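Local structure of putative phosphomannomutase (Thermus thermophilus, 1TUO) at residues Asp183-Ala188 with His218-Glu223; Pro208-Pro213 with Leu229-Ala234; Leu408-Val413 with Trp421-Ala426. The protein probably acts as a magnesium-dependent phosphosugar mutase of the phosphohexose mutase family, with phosphopentomutase activity a tentative assignment. All blocks are in the same frame, centred on the assembly; numbering follows the deposited sequence.

Interaction 1: Asp183-Ala188 with His218-Glu223; sequences DSMGGA and HGVNPE
The terminal methyl of M185 reaches into the bend of the 218-223 segment and meets two backbone carbonyls: CE lies 3.5 Å from N221 O and the same distance, 3.5 Å, from E223 O. Just behind it the sulfur packs against the intervening residue, M185 SD standing 3.9 Å from P222 C. V220 adds a looser apolar touch, with its CG2 4.3 Å from M185 CE. The last torsion of M185 makes this possible: the chain runs straight past CG and then turns at the sulfur (chi3 88°), which swings CE toward the carbonyls. A second point of contact is made by H218, whose imidazole presents its edge to G186, H218 CD2 coming within 3.5 Å of G186 CA. No hydrogen bond crosses between the segments, so this contact consists of van der Waals packing.

Both segments belong to loops that follow neighbouring parallel strands, 180-183 and 206-209, of the alpha/beta/alpha domain II. M185 and G186 occupy the central positions of a type I' beta turn, closed by G187 N to S184 O at 2.7 Å. An Asx turn overlaps its start: D183 OD2 accepts from M185 N at 2.9 Å, the donor approaching from above the carboxylate plane. Opposite M185, P222 is the centre of an inverse gamma turn, and N228 bonds to N221 N and E223 O. H218 NE2 bonds to E212 O, which restrains the rotation of the ring. From G186 O, a hydrogen bond to T57 carries the turn across to domain I.

Interaction 2: Pro208-Pro213 with Leu229-Ala234; sequences PIREEP and LGVTLA
The guanidinium of R210 meets L229 along its edge: L229 CD2 lies near the guanidinium plane, 3.8 Å from R210 NH2, and the two side chains run at about a right angle. Neither face is stacked by the 229-234 segment. V231 CG2, 4.5 Å from R210 NH1, and T232 OG1, 4.1 Å from R210 NH2, both approach obliquely. The group arrives there because the arginine chain bends at CG-CD (chi3 -69°) after an extended start. Its polar end is directed by D183, whose OD1 forms a salt bridge with NH2 and also a hydrogen bond with T232 OG1; NH2 additionally bonds to N228 O just before the helix. One carboxylate oxygen therefore ties the arginine to the threonine, although the two do not bond each other.

A water extends the link to the first turn of the helix, accepting from V231 N at 3.1 Å and more weakly from R210 NH1, also 3.1 Å away. I209 lays its CG2 methyl 3.7 Å from T232 OG1, a van der Waals contact with the hydroxyl that D183 holds.

L229 is the N-cap residue of helix 230-236, so R210 works beside the start of that helix. I209 ends strand 206-209, an edge strand of the domain II sheet, which runs parallel to strand 180-183, while the side chains of L229, T232 and L233 touch V258 of strand 255-259.

Interaction 3: Leu408-Val413 with Trp421-Ala426; sequences LTPKGV and WLYEEA
L422 and the chain from K411 to G412 make the tight centre of this contact through two short backbone bonds. K411 N donates to L422 O at 2.6 Å with a nearly straight N-H...O angle of 167°, although the donor stands above the carbonyl plane; L422 N gives to G412 O at 2.7 Å and 156°. Beside them V413 and W421, a non-hydrogen-bonded antiparallel pair, point the same way, and V413 CG2 comes within 3.4 Å of W421 CD1. Further along, Y423 CD1 touches P410 CA at 3.4 Å. L408 closes that end, with its CD1 at 3.5 Å from A426 CB.

The strands are the two arms of a beta hairpin, 410-414 and 419-423, in the C-terminal domain, and the first of them is an edge strand of its antiparallel sheet. L422 bonds to K411 through its O and to G412 through its N, so one residue faces two across the pair, as in a beta bulge; G412 has the positive phi (116°) there.

On the looser side, where K411 and E424 are both exposed, the side chains meet through a salt bridge. K411, fully extended, sends NZ to the syn lone pair of E424 OE2 at 3.0 Å, and E424 meets it by bending at chi2. On the inward side, L408 and A426 pack against L454 of helix 448-459, and the W421 ring meets F430 edge to face.

Overall arrangement
Interactions 1 and 2 belong to one neighbourhood of domain II, their centres about 8 Å apart and their segments alternating along the chain. D183 joins them, one carboxylate oxygen serving the M185 turn and the other R210 and T232. Interaction 2 is buried and joins a strand end and the loop after it to the start of a helix, with an arginine held by D183; interaction 1 is partly buried, loop against loop, with no hydrogen bond between its segments. Interaction 3 is a surface contact in the C-terminal domain, its centre about 37 Å from that of interaction 1 and about 39 Å from that of interaction 2. There the backbone itself bonds directly across the segments, as expected of paired strands, with an ion pair on the exposed side.

Interaction 1: Asp183-Ala188 with His218-Glu223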
# COMPACT_ATOMS: atom_id res chain seq x y z
N ASP A 183 12.67 7.07 5.24
CA ASP A 183 12.54 6.28 6.45
C ASP A 183 11.98 4.94 5.96
O ASP A 183 10.84 4.87 5.50
CB ASP A 183 11.54 6.98 7.38
CG ASP A 183 11.27 6.21 8.65
OD1 ASP A 183 10.47 6.73 9.46
OD2 ASP A 183 11.84 5.11 8.85
N SER A 184 12.81 3.90 6.03
CA SER A 184 12.40 2.57 5.60
C SER A 184 11.71 1.78 6.71
O SER A 184 11.15 0.72 6.47
CB SER A 184 13.62 1.78 5.09
OG SER A 184 14.08 2.31 3.86
N MET A 185 11.76 2.33 7.92
CA MET A 185 11.14 1.72 9.10
C MET A 185 11.65 0.30 9.38
O MET A 185 10.98 -0.47 10.05
CB MET A 185 9.61 1.70 8.95
CG MET A 185 8.99 3.07 8.65
SD MET A 185 7.18 3.07 8.67
CE MET A 185 6.85 3.42 10.43
N GLY A 186 12.84 -0.01 8.87
CA GLY A 186 13.42 -1.33 9.06
C GLY A 186 12.77 -2.33 8.12
O GLY A 186 12.98 -3.54 8.24
N GLY A 187 11.98 -1.80 7.19
CA GLY A 187 11.26 -2.62 6.24
C GLY A 187 11.97 -2.84 4.91
O GLY A 187 13.10 -2.42 4.70
N ALA A 188 11.25 -3.50 4.00
CA ALA A 188 11.79 -3.88 2.69
C ALA A 188 12.00 -2.79 1.65
O ALA A 188 12.54 -3.06 0.58
CB ALA A 188 10.93 -4.98 2.11
N HIS A 218 12.84 -1.59 14.41
CA HIS A 218 13.41 -0.53 15.27
C HIS A 218 12.47 -0.05 16.39
O HIS A 218 12.53 1.09 16.84
CB HIS A 218 13.83 0.66 14.40
CG HIS A 218 14.87 0.23 13.40
ND1 HIS A 218 16.18 0.06 13.70
CD2 HIS A 218 14.69 -0.04 12.04
CE1 HIS A 218 16.77 -0.32 12.55
NE2 HIS A 218 15.91 -0.39 11.54
N GLY A 219 11.54 -0.94 16.82
CA GLY A 219 10.76 -0.64 18.03
C GLY A 219 9.39 -0.00 17.73
O GLY A 219 8.64 0.38 18.61
N VAL A 220 8.99 0.12 16.47
CA VAL A 220 7.67 0.67 16.16
C VAL A 220 6.97 -0.29 15.21
O VAL A 220 7.56 -1.29 14.79
CB VAL A 220 7.77 2.04 15.46
CG1 VAL A 220 8.47 3.04 16.35
CG2 VAL A 220 8.52 1.90 14.13
N ASN A 221 5.71 -0.01 14.90
CA ASN A 221 4.99 -0.83 13.94
C ASN A 221 5.35 -0.19 12.60
O ASN A 221 5.41 1.03 12.50
CB ASN A 221 3.48 -0.75 14.14
CG ASN A 221 3.01 -1.51 15.37
OD1 ASN A 221 1.95 -1.21 15.92
ND2 ASN A 221 3.79 -2.49 15.80
N PRO A 222 5.62 -1.01 11.57
CA PRO A 222 5.98 -0.48 10.25
C PRO A 222 4.78 0.09 9.50
O PRO A 222 4.49 -0.29 8.37
CB PRO A 222 6.59 -1.70 9.55
CG PRO A 222 5.76 -2.82 10.09
CD PRO A 222 5.65 -2.49 11.58
N GLU A 223 4.09 1.01 10.16
CA GLU A 223 2.93 1.68 9.57
C GLU A 223 3.29 3.16 9.64
O GLU A 223 3.41 3.73 10.73
CB GLU A 223 1.67 1.39 10.41
CG GLU A 223 0.37 1.81 9.73
CD GLU A 223 -0.85 1.67 10.63
OE1 GLU A 223 -0.77 0.97 11.66
OE2 GLU A 223 -1.90 2.26 10.30

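Interaction 2: Pro208-Pro213 with Leu229-Ala234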
# COMPACT_ATOMS: atom_id res chain seq x y z
N PRO A 208 18.95 8.36 4.26
CA PRO A 208 18.24 7.24 4.89
C PRO A 208 17.96 7.40 6.37
O PRO A 208 18.73 8.01 7.12
CB PRO A 208 19.16 6.07 4.61
CG PRO A 208 20.50 6.69 4.81
CD PRO A 208 20.36 8.01 4.05
N ILE A 209 16.83 6.83 6.78
CA ILE A 209 16.40 6.81 8.17
C ILE A 209 15.91 5.38 8.40
O ILE A 209 15.11 4.86 7.61
CB ILE A 209 15.24 7.81 8.42
CG1 ILE A 209 15.78 9.24 8.41
CG2 ILE A 209 14.58 7.51 9.75
CD1 ILE A 209 14.71 10.31 8.58
N ARG A 210 16.39 4.75 9.46
CA ARG A 210 16.01 3.37 9.79
C ARG A 210 16.12 2.45 8.57
O ARG A 210 15.23 1.65 8.29
CB ARG A 210 14.59 3.35 10.38
CG ARG A 210 14.52 4.06 11.73
CD ARG A 210 13.19 3.88 12.47
NE ARG A 210 12.07 4.55 11.82
CZ ARG A 210 10.95 4.90 12.45
NH1 ARG A 210 10.80 4.64 13.75
NH2 ARG A 210 9.98 5.52 11.80
N GLU A 211 17.24 2.56 7.85
CA GLU A 211 17.45 1.76 6.65
C GLU A 211 17.82 0.31 6.92
O GLU A 211 17.57 -0.55 6.08
CB GLU A 211 18.53 2.40 5.77
CG GLU A 211 19.83 2.73 6.50
CD GLU A 211 20.91 3.22 5.56
OE1 GLU A 211 21.85 3.89 6.03
OE2 GLU A 211 20.83 2.91 4.34
N GLU A 212 18.42 0.04 8.07
CA GLU A 212 18.83 -1.31 8.41
C GLU A 212 17.62 -2.23 8.61
O GLU A 212 16.73 -1.92 9.38
CB GLU A 212 19.68 -1.29 9.68
CG GLU A 212 20.06 -2.66 10.22
CD GLU A 212 20.96 -2.57 11.44
OE1 GLU A 212 22.11 -2.11 11.29
OE2 GLU A 212 20.51 -2.95 12.55
N PRO A 213 17.59 -3.37 7.89
CA PRO A 213 16.46 -4.31 8.04
C PRO A 213 16.40 -4.76 9.49
O PRO A 213 17.43 -5.04 10.11
CB PRO A 213 16.84 -5.45 7.09
CG PRO A 213 17.65 -4.75 6.03
CD PRO A 213 18.52 -3.83 6.85
N LEU A 229 6.33 7.42 13.67
CA LEU A 229 7.28 8.27 12.97
C LEU A 229 8.00 9.32 13.82
O LEU A 229 8.54 10.29 13.28
CB LEU A 229 6.55 8.98 11.81
CG LEU A 229 6.04 8.06 10.70
CD1 LEU A 229 5.19 8.84 9.73
CD2 LEU A 229 7.23 7.41 10.00
N GLY A 230 8.01 9.13 15.14
CA GLY A 230 8.67 10.08 16.02
C GLY A 230 10.06 10.52 15.56
O GLY A 230 10.34 11.72 15.47
N VAL A 231 10.93 9.56 15.27
CA VAL A 231 12.29 9.87 14.84
C VAL A 231 12.33 10.72 13.58
O VAL A 231 13.15 11.64 13.47
CB VAL A 231 13.10 8.58 14.60
CG1 VAL A 231 14.50 8.93 14.11
CG2 VAL A 231 13.19 7.77 15.89
N THR A 232 11.45 10.43 12.63
CA THR A 232 11.39 11.16 11.38
C THR A 232 10.79 12.55 11.55
O THR A 232 11.23 13.51 10.92
CB THR A 232 10.60 10.36 10.33
OG1 THR A 232 11.24 9.09 10.15
CG2 THR A 232 10.56 11.10 8.99
N LEU A 233 9.78 12.66 12.40
CA LEU A 233 9.15 13.94 12.67
C LEU A 233 10.20 14.86 13.29
O LEU A 233 10.18 16.08 13.10
CB LEU A 233 7.96 13.77 13.62
CG LEU A 233 6.71 13.09 13.07
CD1 LEU A 233 5.79 12.69 14.21
CD2 LEU A 233 6.00 14.04 12.12
N ALA A 234 11.13 14.26 14.04
CA ALA A 234 12.18 15.03 14.69
C ALA A 234 13.23 15.51 13.69
O ALA A 234 13.60 16.69 13.68
CB ALA A 234 12.85 14.19 15.77
O HOH W 1 9.79 6.73 15.76

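Interaction 3: Leu408-Val413 with Trp421-Ala426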
# COMPACT_ATOMS: atom_id res chain seq x y z
N LEU A 408 -23.80 19.68 13.97
CA LEU A 408 -23.99 19.47 12.54
C LEU A 408 -25.30 18.79 12.17
O LEU A 408 -25.71 17.80 12.79
CB LEU A 408 -22.83 18.64 11.98
CG LEU A 408 -21.41 19.10 12.31
CD1 LEU A 408 -20.41 18.22 11.57
CD2 LEU A 408 -21.22 20.56 11.92
N THR A 409 -25.96 19.34 11.15
CA THR A 409 -27.23 18.80 10.67
C THR A 409 -26.93 17.75 9.59
O THR A 409 -26.37 18.07 8.55
CB THR A 409 -28.08 19.92 10.03
OG1 THR A 409 -28.18 21.02 10.95
CG2 THR A 409 -29.48 19.41 9.70
N PRO A 410 -27.30 16.49 9.85
CA PRO A 410 -27.06 15.41 8.88
C PRO A 410 -27.65 15.69 7.49
O PRO A 410 -28.64 16.41 7.36
CB PRO A 410 -27.68 14.18 9.55
CG PRO A 410 -28.73 14.76 10.45
CD PRO A 410 -28.04 15.98 11.01
N LYS A 411 -27.04 15.12 6.47
CA LYS A 411 -27.47 15.31 5.09
C LYS A 411 -27.58 13.97 4.36
O LYS A 411 -27.32 13.88 3.16
CB LYS A 411 -26.47 16.22 4.37
CG LYS A 411 -26.92 16.72 3.01
CD LYS A 411 -25.88 17.66 2.42
CE LYS A 411 -26.33 18.21 1.07
NZ LYS A 411 -25.32 19.14 0.49
N GLY A 412 -27.95 12.92 5.10
CA GLY A 412 -28.09 11.61 4.49
C GLY A 412 -27.12 10.58 5.04
O GLY A 412 -26.23 10.90 5.83
N VAL A 413 -27.28 9.33 4.61
CA VAL A 413 -26.43 8.22 5.04
C VAL A 413 -26.08 7.32 3.87
O VAL A 413 -26.87 7.18 2.93
CB VAL A 413 -27.15 7.38 6.12
CG1 VAL A 413 -26.28 6.20 6.53
CG2 VAL A 413 -27.48 8.25 7.32
N TRP A 421 -22.40 8.49 7.99
CA TRP A 421 -23.35 9.57 8.21
C TRP A 421 -22.81 10.79 7.46
O TRP A 421 -21.67 11.21 7.68
CB TRP A 421 -23.51 9.89 9.70
CG TRP A 421 -24.31 8.86 10.44
CD1 TRP A 421 -25.21 7.98 9.90
CD2 TRP A 421 -24.33 8.64 11.86
NE1 TRP A 421 -25.78 7.23 10.90
CE2 TRP A 421 -25.26 7.61 12.11
CE3 TRP A 421 -23.65 9.22 12.94
CZ2 TRP A 421 -25.53 7.14 13.39
CZ3 TRP A 421 -23.92 8.75 14.22
CH2 TRP A 421 -24.86 7.72 14.44
N LEU A 422 -23.64 11.34 6.59
CA LEU A 422 -23.23 12.49 5.79
C LEU A 422 -23.68 13.80 6.41
O LEU A 422 -24.80 13.90 6.92
CB LEU A 422 -23.81 12.36 4.38
CG LEU A 422 -23.59 11.02 3.67
CD1 LEU A 422 -24.26 11.07 2.31
CD2 LEU A 422 -22.10 10.73 3.54
N TYR A 423 -22.81 14.79 6.37
CA TYR A 423 -23.10 16.11 6.90
C TYR A 423 -22.60 17.12 5.88
O TYR A 423 -21.91 16.77 4.93
CB TYR A 423 -22.35 16.35 8.22
CG TYR A 423 -22.71 15.39 9.32
CD1 TYR A 423 -23.86 15.58 10.09
CD2 TYR A 423 -21.91 14.29 9.60
CE1 TYR A 423 -24.20 14.70 11.10
CE2 TYR A 423 -22.24 13.40 10.61
CZ TYR A 423 -23.39 13.61 11.36
OH TYR A 423 -23.70 12.74 12.37
N GLU A 424 -22.96 18.38 6.08
CA GLU A 424 -22.49 19.43 5.20
C GLU A 424 -21.07 19.70 5.68
O GLU A 424 -20.86 20.09 6.83
CB GLU A 424 -23.35 20.69 5.36
CG GLU A 424 -22.94 21.85 4.48
CD GLU A 424 -23.20 21.60 3.00
OE1 GLU A 424 -22.85 22.46 2.18
OE2 GLU A 424 -23.76 20.53 2.67
N GLU A 425 -20.10 19.46 4.80
CA GLU A 425 -18.69 19.70 5.13
C GLU A 425 -18.07 18.70 6.13
O GLU A 425 -16.95 18.91 6.59
CB GLU A 425 -18.52 21.12 5.66
CG GLU A 425 -18.97 22.20 4.69
CD GLU A 425 -18.87 23.60 5.28
OE1 GLU A 425 -17.77 23.98 5.72
OE2 GLU A 425 -19.89 24.32 5.28
N ALA A 426 -18.79 17.63 6.45
CA ALA A 426 -18.27 16.62 7.37
C ALA A 426 -18.87 15.23 7.13
O ALA A 426 -20.01 15.11 6.70
CB ALA A 426 -18.51 17.05 8.82